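Geranyltranstransferase (Staphylococcus aureus, PDB 1RTR) probably catalyses the condensation of isopentenyl diphosphate with allylic diphosphates to give farnesyl diphosphate. Local coordinates at residues L210-F214 with I284-Y289; E201-Y206 with E268-I272. All coordinates share one frame; numbering follows the deposited sequence.

Contact 1 of 2, residues L210-F214 with I284-Y289; sequences LGMMF and IVDLFY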
loop_
_atom_site.group_PDB
_atom_site.type_symbol
_atom_site.label_atom_id
_atom_site.label_comp_id
_atom_site.label_asym_id
_atom_site.label_seq_id
_atom_site.Cartn_x
_atom_site.Cartn_y
_atom_site.Cartn_z
ATOM N N LEU A 210 23.088 -2.722 -11.452
ATOM C CA LEU A 210 23.249 -3.445 -10.190
ATOM C C LEU A 210 22.092 -4.424 -9.988
ATOM O O LEU A 210 22.303 -5.557 -9.553
ATOM C CB LEU A 210 23.346 -2.475 -9.013
ATOM C CG LEU A 210 23.510 -3.116 -7.634
ATOM C CD1 LEU A 210 24.928 -3.662 -7.503
ATOM C CD2 LEU A 210 23.207 -2.103 -6.536
ATOM N N GLY A 211 20.880 -3.984 -10.326
ATOM C CA GLY A 211 19.692 -4.809 -10.197
ATOM C C GLY A 211 19.687 -6.037 -11.082
ATOM O O GLY A 211 19.318 -7.126 -10.633
ATOM N N MET A 212 20.085 -5.866 -12.339
ATOM C CA MET A 212 20.168 -6.994 -13.267
ATOM C C MET A 212 21.239 -8.011 -12.837
ATOM O O MET A 212 21.044 -9.215 -13.000
ATOM C CB MET A 212 20.368 -6.514 -14.712
ATOM C CG MET A 212 19.252 -5.557 -15.235
ATOM S SD MET A 212 17.482 -6.112 -15.039
ATOM C CE MET A 212 17.508 -7.620 -15.914
ATOM N N MET A 213 22.341 -7.540 -12.246
ATOM C CA MET A 213 23.362 -8.450 -11.692
ATOM C C MET A 213 22.752 -9.490 -10.773
ATOM O O MET A 213 23.064 -10.680 -10.871
ATOM C CB MET A 213 24.460 -7.693 -10.931
ATOM C CG MET A 213 25.321 -6.771 -11.793
ATOM S SD MET A 213 26.600 -5.975 -10.835
ATOM C CE MET A 213 27.472 -7.439 -10.308
ATOM N N PHE A 214 21.867 -9.024 -9.898
ATOM C CA PHE A 214 21.283 -9.801 -8.799
ATOM C C PHE A 214 20.801 -11.201 -9.209
ATOM O O PHE A 214 21.210 -12.209 -8.629
ATOM C CB PHE A 214 20.126 -8.980 -8.197
ATOM C CG PHE A 214 19.645 -9.463 -6.857
ATOM C CD1 PHE A 214 19.651 -8.599 -5.763
ATOM C CD2 PHE A 214 19.142 -10.760 -6.692
ATOM C CE1 PHE A 214 19.187 -9.028 -4.509
ATOM C CE2 PHE A 214 18.684 -11.208 -5.444
ATOM C CZ PHE A 214 18.702 -10.337 -4.348
ATOM N N ILE A 284 29.396 -2.838 -3.101
ATOM C CA ILE A 284 28.154 -3.594 -3.278
ATOM C C ILE A 284 28.121 -4.296 -4.638
ATOM O O ILE A 284 27.687 -5.447 -4.728
ATOM C CB ILE A 284 26.896 -2.701 -3.044
ATOM C CG1 ILE A 284 26.554 -2.653 -1.558
ATOM C CG2 ILE A 284 25.664 -3.205 -3.821
ATOM C CD1 ILE A 284 26.241 -1.265 -1.081
ATOM N N VAL A 285 28.595 -3.607 -5.677
ATOM C CA VAL A 285 28.769 -4.210 -7.001
ATOM C C VAL A 285 29.567 -5.505 -6.903
ATOM O O VAL A 285 29.179 -6.521 -7.484
ATOM C CB VAL A 285 29.500 -3.278 -7.991
ATOM C CG1 VAL A 285 29.728 -3.989 -9.328
ATOM C CG2 VAL A 285 28.728 -1.996 -8.204
ATOM N N ASP A 286 30.668 -5.468 -6.152
ATOM C CA ASP A 286 31.529 -6.641 -6.027
ATOM C C ASP A 286 30.907 -7.773 -5.214
ATOM O O ASP A 286 31.196 -8.943 -5.455
ATOM C CB ASP A 286 32.938 -6.264 -5.532
ATOM C CG ASP A 286 33.855 -5.778 -6.674
ATOM O OD1 ASP A 286 34.781 -4.993 -6.385
ATOM O OD2 ASP A 286 33.733 -6.115 -7.884
ATOM N N LEU A 287 30.033 -7.427 -4.274
ATOM C CA LEU A 287 29.300 -8.437 -3.506
ATOM C C LEU A 287 28.259 -9.142 -4.380
ATOM O O LEU A 287 28.073 -10.355 -4.280
ATOM C CB LEU A 287 28.658 -7.826 -2.250
ATOM C CG LEU A 287 29.050 -8.541 -0.947
ATOM C CD1 LEU A 287 29.795 -7.624 0.041
ATOM C CD2 LEU A 287 27.841 -9.199 -0.286
ATOM N N PHE A 288 27.601 -8.372 -5.242
ATOM C CA PHE A 288 26.657 -8.907 -6.222
ATOM C C PHE A 288 27.397 -9.750 -7.268
ATOM O O PHE A 288 26.848 -10.724 -7.790
ATOM C CB PHE A 288 25.916 -7.762 -6.933
ATOM C CG PHE A 288 24.704 -7.239 -6.196
ATOM C CD1 PHE A 288 23.578 -6.826 -6.909
ATOM C CD2 PHE A 288 24.688 -7.134 -4.802
ATOM C CE1 PHE A 288 22.449 -6.329 -6.248
ATOM C CE2 PHE A 288 23.569 -6.638 -4.135
ATOM C CZ PHE A 288 22.446 -6.234 -4.861
ATOM N N TYR A 289 28.636 -9.361 -7.573
ATOM C CA TYR A 289 29.445 -10.057 -8.573
ATOM C C TYR A 289 30.082 -11.347 -8.068
ATOM O O TYR A 289 30.072 -12.358 -8.775
ATOM C CB TYR A 289 30.524 -9.141 -9.138
ATOM C CG TYR A 289 31.123 -9.654 -10.423
ATOM C CD1 TYR A 289 30.344 -9.803 -11.569
ATOM C CD2 TYR A 289 32.466 -10.007 -10.493
ATOM C CE1 TYR A 289 30.892 -10.279 -12.756
ATOM C CE2 TYR A 289 33.024 -10.485 -11.674
ATOM C CZ TYR A 289 32.234 -10.617 -12.800
ATOM O OH TYR A 289 32.780 -11.083 -13.970
#
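F288 lays one face of its ring against L210, whose CD1 sits 3.9 Å from the ring centroid: a CH-pi contact over the face, displaced toward the ring's rim. This is helix-helix packing in the largely helical polyprenyl synthetase fold; the axes of 210-214 and 284-289 approach to 9.5 Å and run nearly parallel, 21° apart. F288 CB points at the other helix, and chi1 of -84° sets CG opposite its own carbonyl carbon, sending the ring across the interface. CD1 of F288 lies 3.2 Å from the backbone O of L210. F214 completes the aromatic part, turning its edge toward the F288 face in an offset edge-to-face pair with planes at 88° and centroids 5.4 Å apart. L210 also meets I284 through CD1 and CD2, both against CG2, the two side chains crossing at about a right angle. L49 of helix 45-56 touches both L210 and I284. On another flank M213, extended at chi2 and bent at chi3, delivers its methyl to the other helix. That CE lies 3.4 Å from V285 O and 3.7 Å from Y289 CB, near the plane of the tyrosine ring at its edge.

Contact 2 of 2, residues E201-Y206 with E268-I272; sequences EHLESY and ELTQI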
loop_
_atom_site.group_PDB
_atom_site.type_symbol
_atom_site.label_atom_id
_atom_site.label_comp_id
_atom_site.label_asym_id
_atom_site.label_seq_id
_atom_site.Cartn_x
_atom_site.Cartn_y
_atom_site.Cartn_z
ATOM N N GLU A 201 21.361 10.882 -12.879
ATOM C CA GLU A 201 21.423 10.034 -14.071
ATOM C C GLU A 201 22.368 8.863 -13.908
ATOM O O GLU A 201 22.038 7.746 -14.289
ATOM C CB GLU A 201 21.847 10.835 -15.302
ATOM C CG GLU A 201 22.102 9.966 -16.538
ATOM C CD GLU A 201 23.538 9.446 -16.665
ATOM O OE1 GLU A 201 24.487 10.268 -16.560
ATOM O OE2 GLU A 201 23.716 8.212 -16.881
ATOM N N HIS A 202 23.555 9.114 -13.380
ATOM C CA HIS A 202 24.539 8.052 -13.236
ATOM C C HIS A 202 24.142 7.080 -12.156
ATOM O O HIS A 202 24.423 5.879 -12.250
ATOM C CB HIS A 202 25.933 8.624 -12.944
ATOM C CG HIS A 202 26.489 9.453 -14.061
ATOM N ND1 HIS A 202 26.557 10.829 -14.003
ATOM C CD2 HIS A 202 26.993 9.101 -15.267
ATOM C CE1 HIS A 202 27.084 11.291 -15.125
ATOM N NE2 HIS A 202 27.354 10.263 -15.909
ATOM N N LEU A 203 23.485 7.585 -11.118
ATOM C CA LEU A 203 23.082 6.719 -10.013
ATOM C C LEU A 203 21.966 5.804 -10.471
ATOM O O LEU A 203 21.913 4.632 -10.091
ATOM C CB LEU A 203 22.673 7.549 -8.798
ATOM C CG LEU A 203 23.853 8.123 -8.003
ATOM C CD1 LEU A 203 23.406 9.300 -7.150
ATOM C CD2 LEU A 203 24.512 7.032 -7.155
ATOM N N GLU A 204 21.104 6.354 -11.323
ATOM C CA GLU A 204 20.041 5.598 -11.983
ATOM C C GLU A 204 20.545 4.397 -12.785
ATOM O O GLU A 204 20.209 3.255 -12.442
ATOM C CB GLU A 204 19.206 6.514 -12.871
ATOM C CG GLU A 204 17.859 6.871 -12.292
ATOM C CD GLU A 204 16.707 6.326 -13.111
ATOM O OE1 GLU A 204 16.637 5.067 -13.251
ATOM O OE2 GLU A 204 15.881 7.162 -13.606
ATOM N N SER A 205 21.351 4.638 -13.827
ATOM C CA SER A 205 21.949 3.523 -14.575
ATOM C C SER A 205 22.669 2.583 -13.650
ATOM O O SER A 205 22.526 1.357 -13.766
ATOM C CB SER A 205 22.932 3.973 -15.654
ATOM O OG SER A 205 22.440 5.078 -16.367
ATOM N N TYR A 206 23.440 3.141 -12.724
ATOM C CA TYR A 206 24.139 2.290 -11.782
ATOM C C TYR A 206 23.147 1.335 -11.148
ATOM O O TYR A 206 23.386 0.126 -11.129
ATOM C CB TYR A 206 24.887 3.105 -10.720
ATOM C CG TYR A 206 25.210 2.305 -9.465
ATOM C CD1 TYR A 206 24.367 2.339 -8.350
ATOM C CD2 TYR A 206 26.341 1.496 -9.406
ATOM C CE1 TYR A 206 24.663 1.600 -7.197
ATOM C CE2 TYR A 206 26.640 0.752 -8.267
ATOM C CZ TYR A 206 25.805 0.816 -7.167
ATOM O OH TYR A 206 26.103 0.080 -6.052
ATOM N N GLU A 268 29.588 3.337 -14.488
ATOM C CA GLU A 268 28.714 4.444 -14.071
ATOM C C GLU A 268 29.187 5.190 -12.816
ATOM O O GLU A 268 29.108 6.418 -12.743
ATOM C CB GLU A 268 27.269 3.954 -13.909
ATOM C CG GLU A 268 26.492 3.883 -15.217
ATOM C CD GLU A 268 26.375 5.226 -15.929
ATOM O OE1 GLU A 268 25.913 5.251 -17.104
ATOM O OE2 GLU A 268 26.744 6.260 -15.314
ATOM N N LEU A 269 29.689 4.433 -11.848
ATOM C CA LEU A 269 30.328 5.004 -10.673
ATOM C C LEU A 269 31.510 5.913 -11.011
ATOM O O LEU A 269 31.607 7.011 -10.451
ATOM C CB LEU A 269 30.738 3.903 -9.694
ATOM C CG LEU A 269 29.574 3.125 -9.070
ATOM C CD1 LEU A 269 30.089 2.043 -8.150
ATOM C CD2 LEU A 269 28.588 4.038 -8.335
ATOM N N THR A 270 32.386 5.492 -11.933
ATOM C CA THR A 270 33.542 6.324 -12.321
ATOM C C THR A 270 33.147 7.636 -12.997
ATOM O O THR A 270 33.983 8.524 -13.172
ATOM C CB THR A 270 34.585 5.566 -13.216
ATOM O OG1 THR A 270 34.119 5.512 -14.572
ATOM C CG2 THR A 270 34.766 4.099 -12.801
ATOM N N GLN A 271 31.884 7.769 -13.380
ATOM C CA GLN A 271 31.422 9.023 -13.969
ATOM C C GLN A 271 30.794 9.976 -12.950
ATOM O O GLN A 271 30.453 11.117 -13.285
ATOM C CB GLN A 271 30.472 8.755 -15.145
ATOM C CG GLN A 271 31.134 8.826 -16.523
ATOM C CD GLN A 271 32.490 8.121 -16.569
ATOM O OE1 GLN A 271 32.563 6.893 -16.447
ATOM N NE2 GLN A 271 33.563 8.897 -16.732
ATOM N N ILE A 272 30.643 9.513 -11.708
ATOM C CA ILE A 272 30.110 10.368 -10.650
ATOM C C ILE A 272 31.193 11.362 -10.226
ATOM O O ILE A 272 32.346 10.969 -10.017
ATOM C CB ILE A 272 29.580 9.527 -9.466
ATOM C CG1 ILE A 272 28.160 9.037 -9.771
ATOM C CG2 ILE A 272 29.575 10.339 -8.172
ATOM C CD1 ILE A 272 27.785 7.743 -9.097
#
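E268 bends at chi2, and its CG packs 3.6 Å from S205 CB. The pair joins the C-terminal end of helix 245-270 to helix 197-227 within the mainly alpha-helical fold of the polyprenyl synthetases. The E268 carboxylate faces like charge, its OE1 lying 3.7 Å from E201 OE2 with the two planes 72° apart; this proximity would probably raise the proton affinity of one or both groups. The H202 imidazole stands between two neighbours: the backbone O of Q271 lies above one face, toward the rim, and E201 CD lies over the opposite face. H202 ND1 makes a weak hydrogen bond to T198 O. Further along, Y206 receives L269 over one face of its phenol ring, with L269 CD2 4.0 Å from the ring centroid, a CH-pi contact. Different first torsions bring them together: Y206 swings CG away from its backbone N (chi1 160°), whereas L269 holds CG beside its own N (chi1 -65°). The phenol is fixed at its far end by a hydrogen bond from OH to the backbone O of L281. Deeper in, L203 and I272 cross at about a right angle, and L203 CD2 meets I272 CD1 at 3.9 Å.

Contacts 1 and 2 lie on the same side of the chain's centre, with their own centres about 14 Å apart, and both draw on helix 197-227. Their other segments come from the end of helix 245-270 with the loop after it, and from helix 279-289. Along the sequence the segments alternate, in the order 201-206, 210-214, 268-272, 284-289. Contact between the two sites is direct: V285 CG2 packs 3.5 Å from Y206 CE2, and I284 CG2 is 4.0 Å from Y206 OH. V285 CG2 also approaches L269 CD1 at 4.3 Å, so the two interfaces adjoin, largely through apolar side chains of three helices. The centre of contact 1 is nearer the chain's centre, about 12 Å from it against about 19 Å for contact 2.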